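Local structure of A rubisco-like protein (Burkholderia fungorum, 3NWR) at residues A[23-26]-A[27-31]; A[201-204]-A[205-208]. The protein is a rubisco-like protein, a probable lyase or enolase-type enzyme related to rubisco, whose physiological reaction is not established. All coordinates share one frame; numbering follows the deposited sequence.

Contact 1: residues A[23-26]-A[27-31]; sequences TPLD and PARVA. With SO4 (sulfate ion), chain D.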
loop_
_atom_site.group_PDB
_atom_site.type_symbol
_atom_site.label_atom_id
_atom_site.label_comp_id
_atom_site.label_asym_id
_atom_site.label_seq_id
_atom_site.Cartn_x
_atom_site.Cartn_y
_atom_site.Cartn_z
ATOM N N THR A 23 -21.683 -10.379 2.164
ATOM C CA THR A 23 -22.596 -9.482 2.861
ATOM C C THR A 23 -23.819 -10.268 3.319
ATOM O O THR A 23 -24.249 -11.193 2.633
ATOM C CB THR A 23 -23.055 -8.319 1.942
ATOM O OG1 THR A 23 -23.987 -7.483 2.637
ATOM C CG2 THR A 23 -23.701 -8.857 0.653
ATOM N N PRO A 24 -24.369 -9.918 4.492
ATOM C CA PRO A 24 -25.617 -10.569 4.897
ATOM C C PRO A 24 -26.799 -9.892 4.213
ATOM O O PRO A 24 -27.931 -10.380 4.305
ATOM C CB PRO A 24 -25.660 -10.312 6.397
ATOM C CG PRO A 24 -24.984 -8.990 6.564
ATOM C CD PRO A 24 -23.898 -8.948 5.498
ATOM N N LEU A 25 -26.536 -8.773 3.539
ATOM C CA LEU A 25 -27.568 -8.034 2.826
ATOM C C LEU A 25 -27.706 -8.567 1.400
ATOM O O LEU A 25 -27.094 -9.576 1.041
ATOM C CB LEU A 25 -27.248 -6.530 2.826
ATOM C CG LEU A 25 -26.857 -5.934 4.184
ATOM C CD1 LEU A 25 -26.539 -4.450 4.058
ATOM C CD2 LEU A 25 -27.946 -6.168 5.233
ATOM N N ASP A 26 -28.513 -7.895 0.586
ATOM C CA ASP A 26 -28.698 -8.294 -0.806
ATOM C C ASP A 26 -27.458 -7.971 -1.639
ATOM O O ASP A 26 -27.087 -6.804 -1.755
ATOM C CB ASP A 26 -29.900 -7.564 -1.401
ATOM C CG ASP A 26 -30.139 -7.930 -2.846
ATOM O OD1 ASP A 26 -30.540 -9.084 -3.097
ATOM O OD2 ASP A 26 -29.921 -7.067 -3.727
ATOM N N PRO A 27 -26.812 -8.998 -2.216
ATOM C CA PRO A 27 -25.582 -8.748 -2.986
ATOM C C PRO A 27 -25.750 -7.725 -4.107
ATOM O O PRO A 27 -24.866 -6.891 -4.298
ATOM C CB PRO A 27 -25.238 -10.123 -3.557
ATOM C CG PRO A 27 -25.772 -11.086 -2.520
ATOM C CD PRO A 27 -27.054 -10.440 -2.019
ATOM N N ALA A 28 -26.855 -7.774 -4.845
ATOM C CA ALA A 28 -27.040 -6.835 -5.943
ATOM C C ALA A 28 -27.134 -5.393 -5.460
ATOM O O ALA A 28 -26.574 -4.494 -6.080
ATOM C CB ALA A 28 -28.275 -7.205 -6.770
ATOM N N ARG A 29 -27.843 -5.170 -4.353
ATOM C CA ARG A 29 -27.952 -3.830 -3.787
ATOM C C ARG A 29 -26.581 -3.336 -3.337
ATOM O O ARG A 29 -26.206 -2.188 -3.587
ATOM C CB ARG A 29 -28.919 -3.809 -2.608
ATOM C CG ARG A 29 -29.146 -2.415 -2.048
ATOM C CD ARG A 29 -29.550 -2.456 -0.583
ATOM N NE ARG A 29 -28.870 -1.409 0.176
ATOM C CZ ARG A 29 -28.508 -1.530 1.448
ATOM N NH1 ARG A 29 -28.767 -2.652 2.106
ATOM N NH2 ARG A 29 -27.888 -0.528 2.063
ATOM N N VAL A 30 -25.839 -4.215 -2.674
ATOM C CA VAL A 30 -24.513 -3.870 -2.187
ATOM C C VAL A 30 -23.585 -3.552 -3.350
ATOM O O VAL A 30 -22.816 -2.595 -3.283
ATOM C CB VAL A 30 -23.945 -4.984 -1.282
ATOM C CG1 VAL A 30 -22.527 -4.655 -0.824
ATOM C CG2 VAL A 30 -24.867 -5.176 -0.079
ATOM N N ALA A 31 -23.671 -4.334 -4.424
ATOM C CA ALA A 31 -22.850 -4.073 -5.602
ATOM C C ALA A 31 -23.125 -2.675 -6.143
ATOM O O ALA A 31 -22.210 -1.968 -6.563
ATOM C CB ALA A 31 -23.104 -5.134 -6.678
HETATM S S SO4 D . -31.095 -5.515 1.933
HETATM O O1 SO4 D . -31.021 -4.435 2.913
HETATM O O2 SO4 D . -31.023 -6.802 2.616
HETATM O O3 SO4 D . -29.996 -5.399 0.984
HETATM O O4 SO4 D . -32.361 -5.414 1.211
HETATM O O HOH W 1 -28.781 -9.868 -5.211
#

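Contact 2: residues A[201-204]-A[205-208]; sequences ANPA and HAPL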
loop_
_atom_site.group_PDB
_atom_site.type_symbol
_atom_site.label_atom_id
_atom_site.label_comp_id
_atom_site.label_asym_id
_atom_site.label_seq_id
_atom_site.Cartn_x
_atom_site.Cartn_y
_atom_site.Cartn_z
ATOM N N ALA A 201 18.737 -1.216 1.682
ATOM C CA ALA A 201 18.657 -0.163 0.676
ATOM C C ALA A 201 19.797 0.826 0.879
ATOM O O ALA A 201 20.733 0.868 0.080
ATOM C CB ALA A 201 17.309 0.534 0.735
ATOM N N ASN A 202 19.716 1.611 1.952
ATOM C CA ASN A 202 20.762 2.585 2.269
ATOM C C ASN A 202 21.186 2.473 3.741
ATOM O O ASN A 202 21.142 3.452 4.486
ATOM C CB ASN A 202 20.272 3.995 1.940
ATOM C CG ASN A 202 21.390 5.027 1.937
ATOM O OD1 ASN A 202 22.565 4.705 1.729
ATOM N ND2 ASN A 202 21.019 6.280 2.159
ATOM N N PRO A 203 21.584 1.264 4.168
ATOM C CA PRO A 203 21.955 1.069 5.572
ATOM C C PRO A 203 23.245 1.805 5.913
ATOM O O PRO A 203 24.064 2.040 5.032
ATOM C CB PRO A 203 22.191 -0.439 5.657
ATOM C CG PRO A 203 22.700 -0.801 4.277
ATOM C CD PRO A 203 21.935 0.100 3.333
ATOM N N ALA A 204 23.435 2.139 7.183
ATOM C CA ALA A 204 24.703 2.716 7.617
ATOM C C ALA A 204 25.869 1.752 7.357
ATOM O O ALA A 204 26.996 2.180 7.097
ATOM C CB ALA A 204 24.632 3.112 9.096
ATOM N N HIS A 205 25.591 0.448 7.401
ATOM C CA HIS A 205 26.624 -0.572 7.204
ATOM C C HIS A 205 27.263 -0.519 5.818
ATOM O O HIS A 205 28.450 -0.811 5.645
ATOM C CB HIS A 205 26.036 -1.964 7.426
ATOM C CG HIS A 205 25.337 -2.117 8.738
ATOM N ND1 HIS A 205 24.018 -2.507 8.845
ATOM C CD2 HIS A 205 25.776 -1.925 10.005
ATOM C CE1 HIS A 205 23.680 -2.560 10.120
ATOM N NE2 HIS A 205 24.726 -2.201 10.844
ATOM N N ALA A 206 26.455 -0.170 4.829
ATOM C CA ALA A 206 26.891 -0.181 3.442
ATOM C C ALA A 206 26.002 0.765 2.658
ATOM O O ALA A 206 25.127 0.328 1.912
ATOM C CB ALA A 206 26.811 -1.591 2.867
ATOM N N PRO A 207 26.217 2.075 2.833
ATOM C CA PRO A 207 25.373 3.076 2.182
ATOM C C PRO A 207 25.317 2.840 0.684
ATOM O O PRO A 207 26.289 2.396 0.070
ATOM C CB PRO A 207 26.083 4.397 2.498
ATOM C CG PRO A 207 26.812 4.116 3.775
ATOM C CD PRO A 207 27.277 2.693 3.650
ATOM N N LEU A 208 24.162 3.142 0.116
ATOM C CA LEU A 208 23.892 2.902 -1.286
ATOM C C LEU A 208 25.047 3.351 -2.175
ATOM O O LEU A 208 25.526 2.584 -3.016
ATOM C CB LEU A 208 22.598 3.609 -1.669
ATOM C CG LEU A 208 21.961 3.356 -3.034
ATOM C CD1 LEU A 208 22.715 4.091 -4.136
ATOM C CD2 LEU A 208 21.854 1.866 -3.311
#

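Contact 1: residues A[23-26]-A[27-31]
Asp26 closes the first turn of helix 27-37 as its N-cap. With CG anti to the backbone N (chi1 180°), its carboxylate folds over the helix start, and OD2 accepts from Arg29 N at 2.9 Å, on the anti side and 29° out of the carboxylate plane. Its carbonyl opens the helical pattern, Asp26 O taking Val30 N at 3.0 Å. Pro27 suits the first helical position, where the missing N-H costs no bond.

The inner side is packed: branched Val30 sets CG2 3.2 Å from Asp26 O, beside Thr23 and 4.0 Å from Leu25 CB, while Pro27 and Ala31 face strands 60-70 and 89-99. Thr23 OG1 accepts from Leu25 N, an ST turn, and is bonded to the backbone O of Glu123.

The outer side is polar. A water joins Asp26 OD1 to Ala28 N, and a sulfate, probably from the crystallisation liquor, receives Asp26 N on O3 at 2.9 Å. Arg29, its chain bent at chi3, brings NH1 in its guanidinium plane to the same O3 at 3.2 Å; Leu25 CD1 lies beside NH1. Helix start and arginine would attract an anion, and the bound sulfate probably offsets any stabilisation of the Asp26 charge.

Contact 2: residues A[201-204]-A[205-208]
The imidazole of His205 and the carboxamide of Asn202 are the flat groups of this turn, and they serve opposite ends of it. The His205 ring meets Pro203 CB and the carbonyl carbon of Ala204 at a slant; Pro203 CB is 4.2 Å from His205 ND1. Its NE2 reaches the second subunit, in a weak hydrogen bond to Arg56 O of that chain, and a polar aromatic ring suits this interface position.

Asn202 holds the other end of the turn. A chi1 of -167° swings its amide across the chain, where OD1 accepts from Leu208 N at 2.8 Å, the donor tilted 25° from the carbonyl plane and the N-H...O angle 161°. The same oxygen lies 3.3 Å from Pro207 CA. On the other branch, ND2 is hydrogen-bonded to a glycerol, probably from the crystallisation liquor, so asparagine serves as acceptor and donor at once.

Between these ends the backbone reverses. Ala206 N donates to Pro203 O at 3.3 Å from above the carbonyl plane, a poorly directed bond, and Pro207 CG packs 3.7 Å from that same oxygen. Pro203 CG lies loosely 4.4 Å from Ala206 CB. Leu208 CD2 packs 3.7 Å from Ala201 O, whose hydrogen-bond partner is Arg211 NH1, shared with Ala206 O. Pro207 is the N-cap residue and has no side-chain acceptor.

The whole is a beta turn of type I or III at 203-206, followed by the Asn202-held start of helix 208-226, in a loop of the rubisco-type TIM barrel that packs on the partner subunit.

Both contacts are short, continuous turns leading into a helix, and both are partly buried, but they lie on opposite sides of the chain's centre, their own centres about 50 Å apart. They share no helix or strand. Contact 1 joins strand 14-23 to helix 27-37 in the N-terminal domain, where no other chain of the assembly touches it; contact 2 lies in the barrel domain, ahead of helix 208-226, and meets the second subunit. Their chemistry differs accordingly: at 23-31 a charged group serves the helix start beside water and an anion, whereas at 201-208 that task falls to a neutral amide, next to a protein interface.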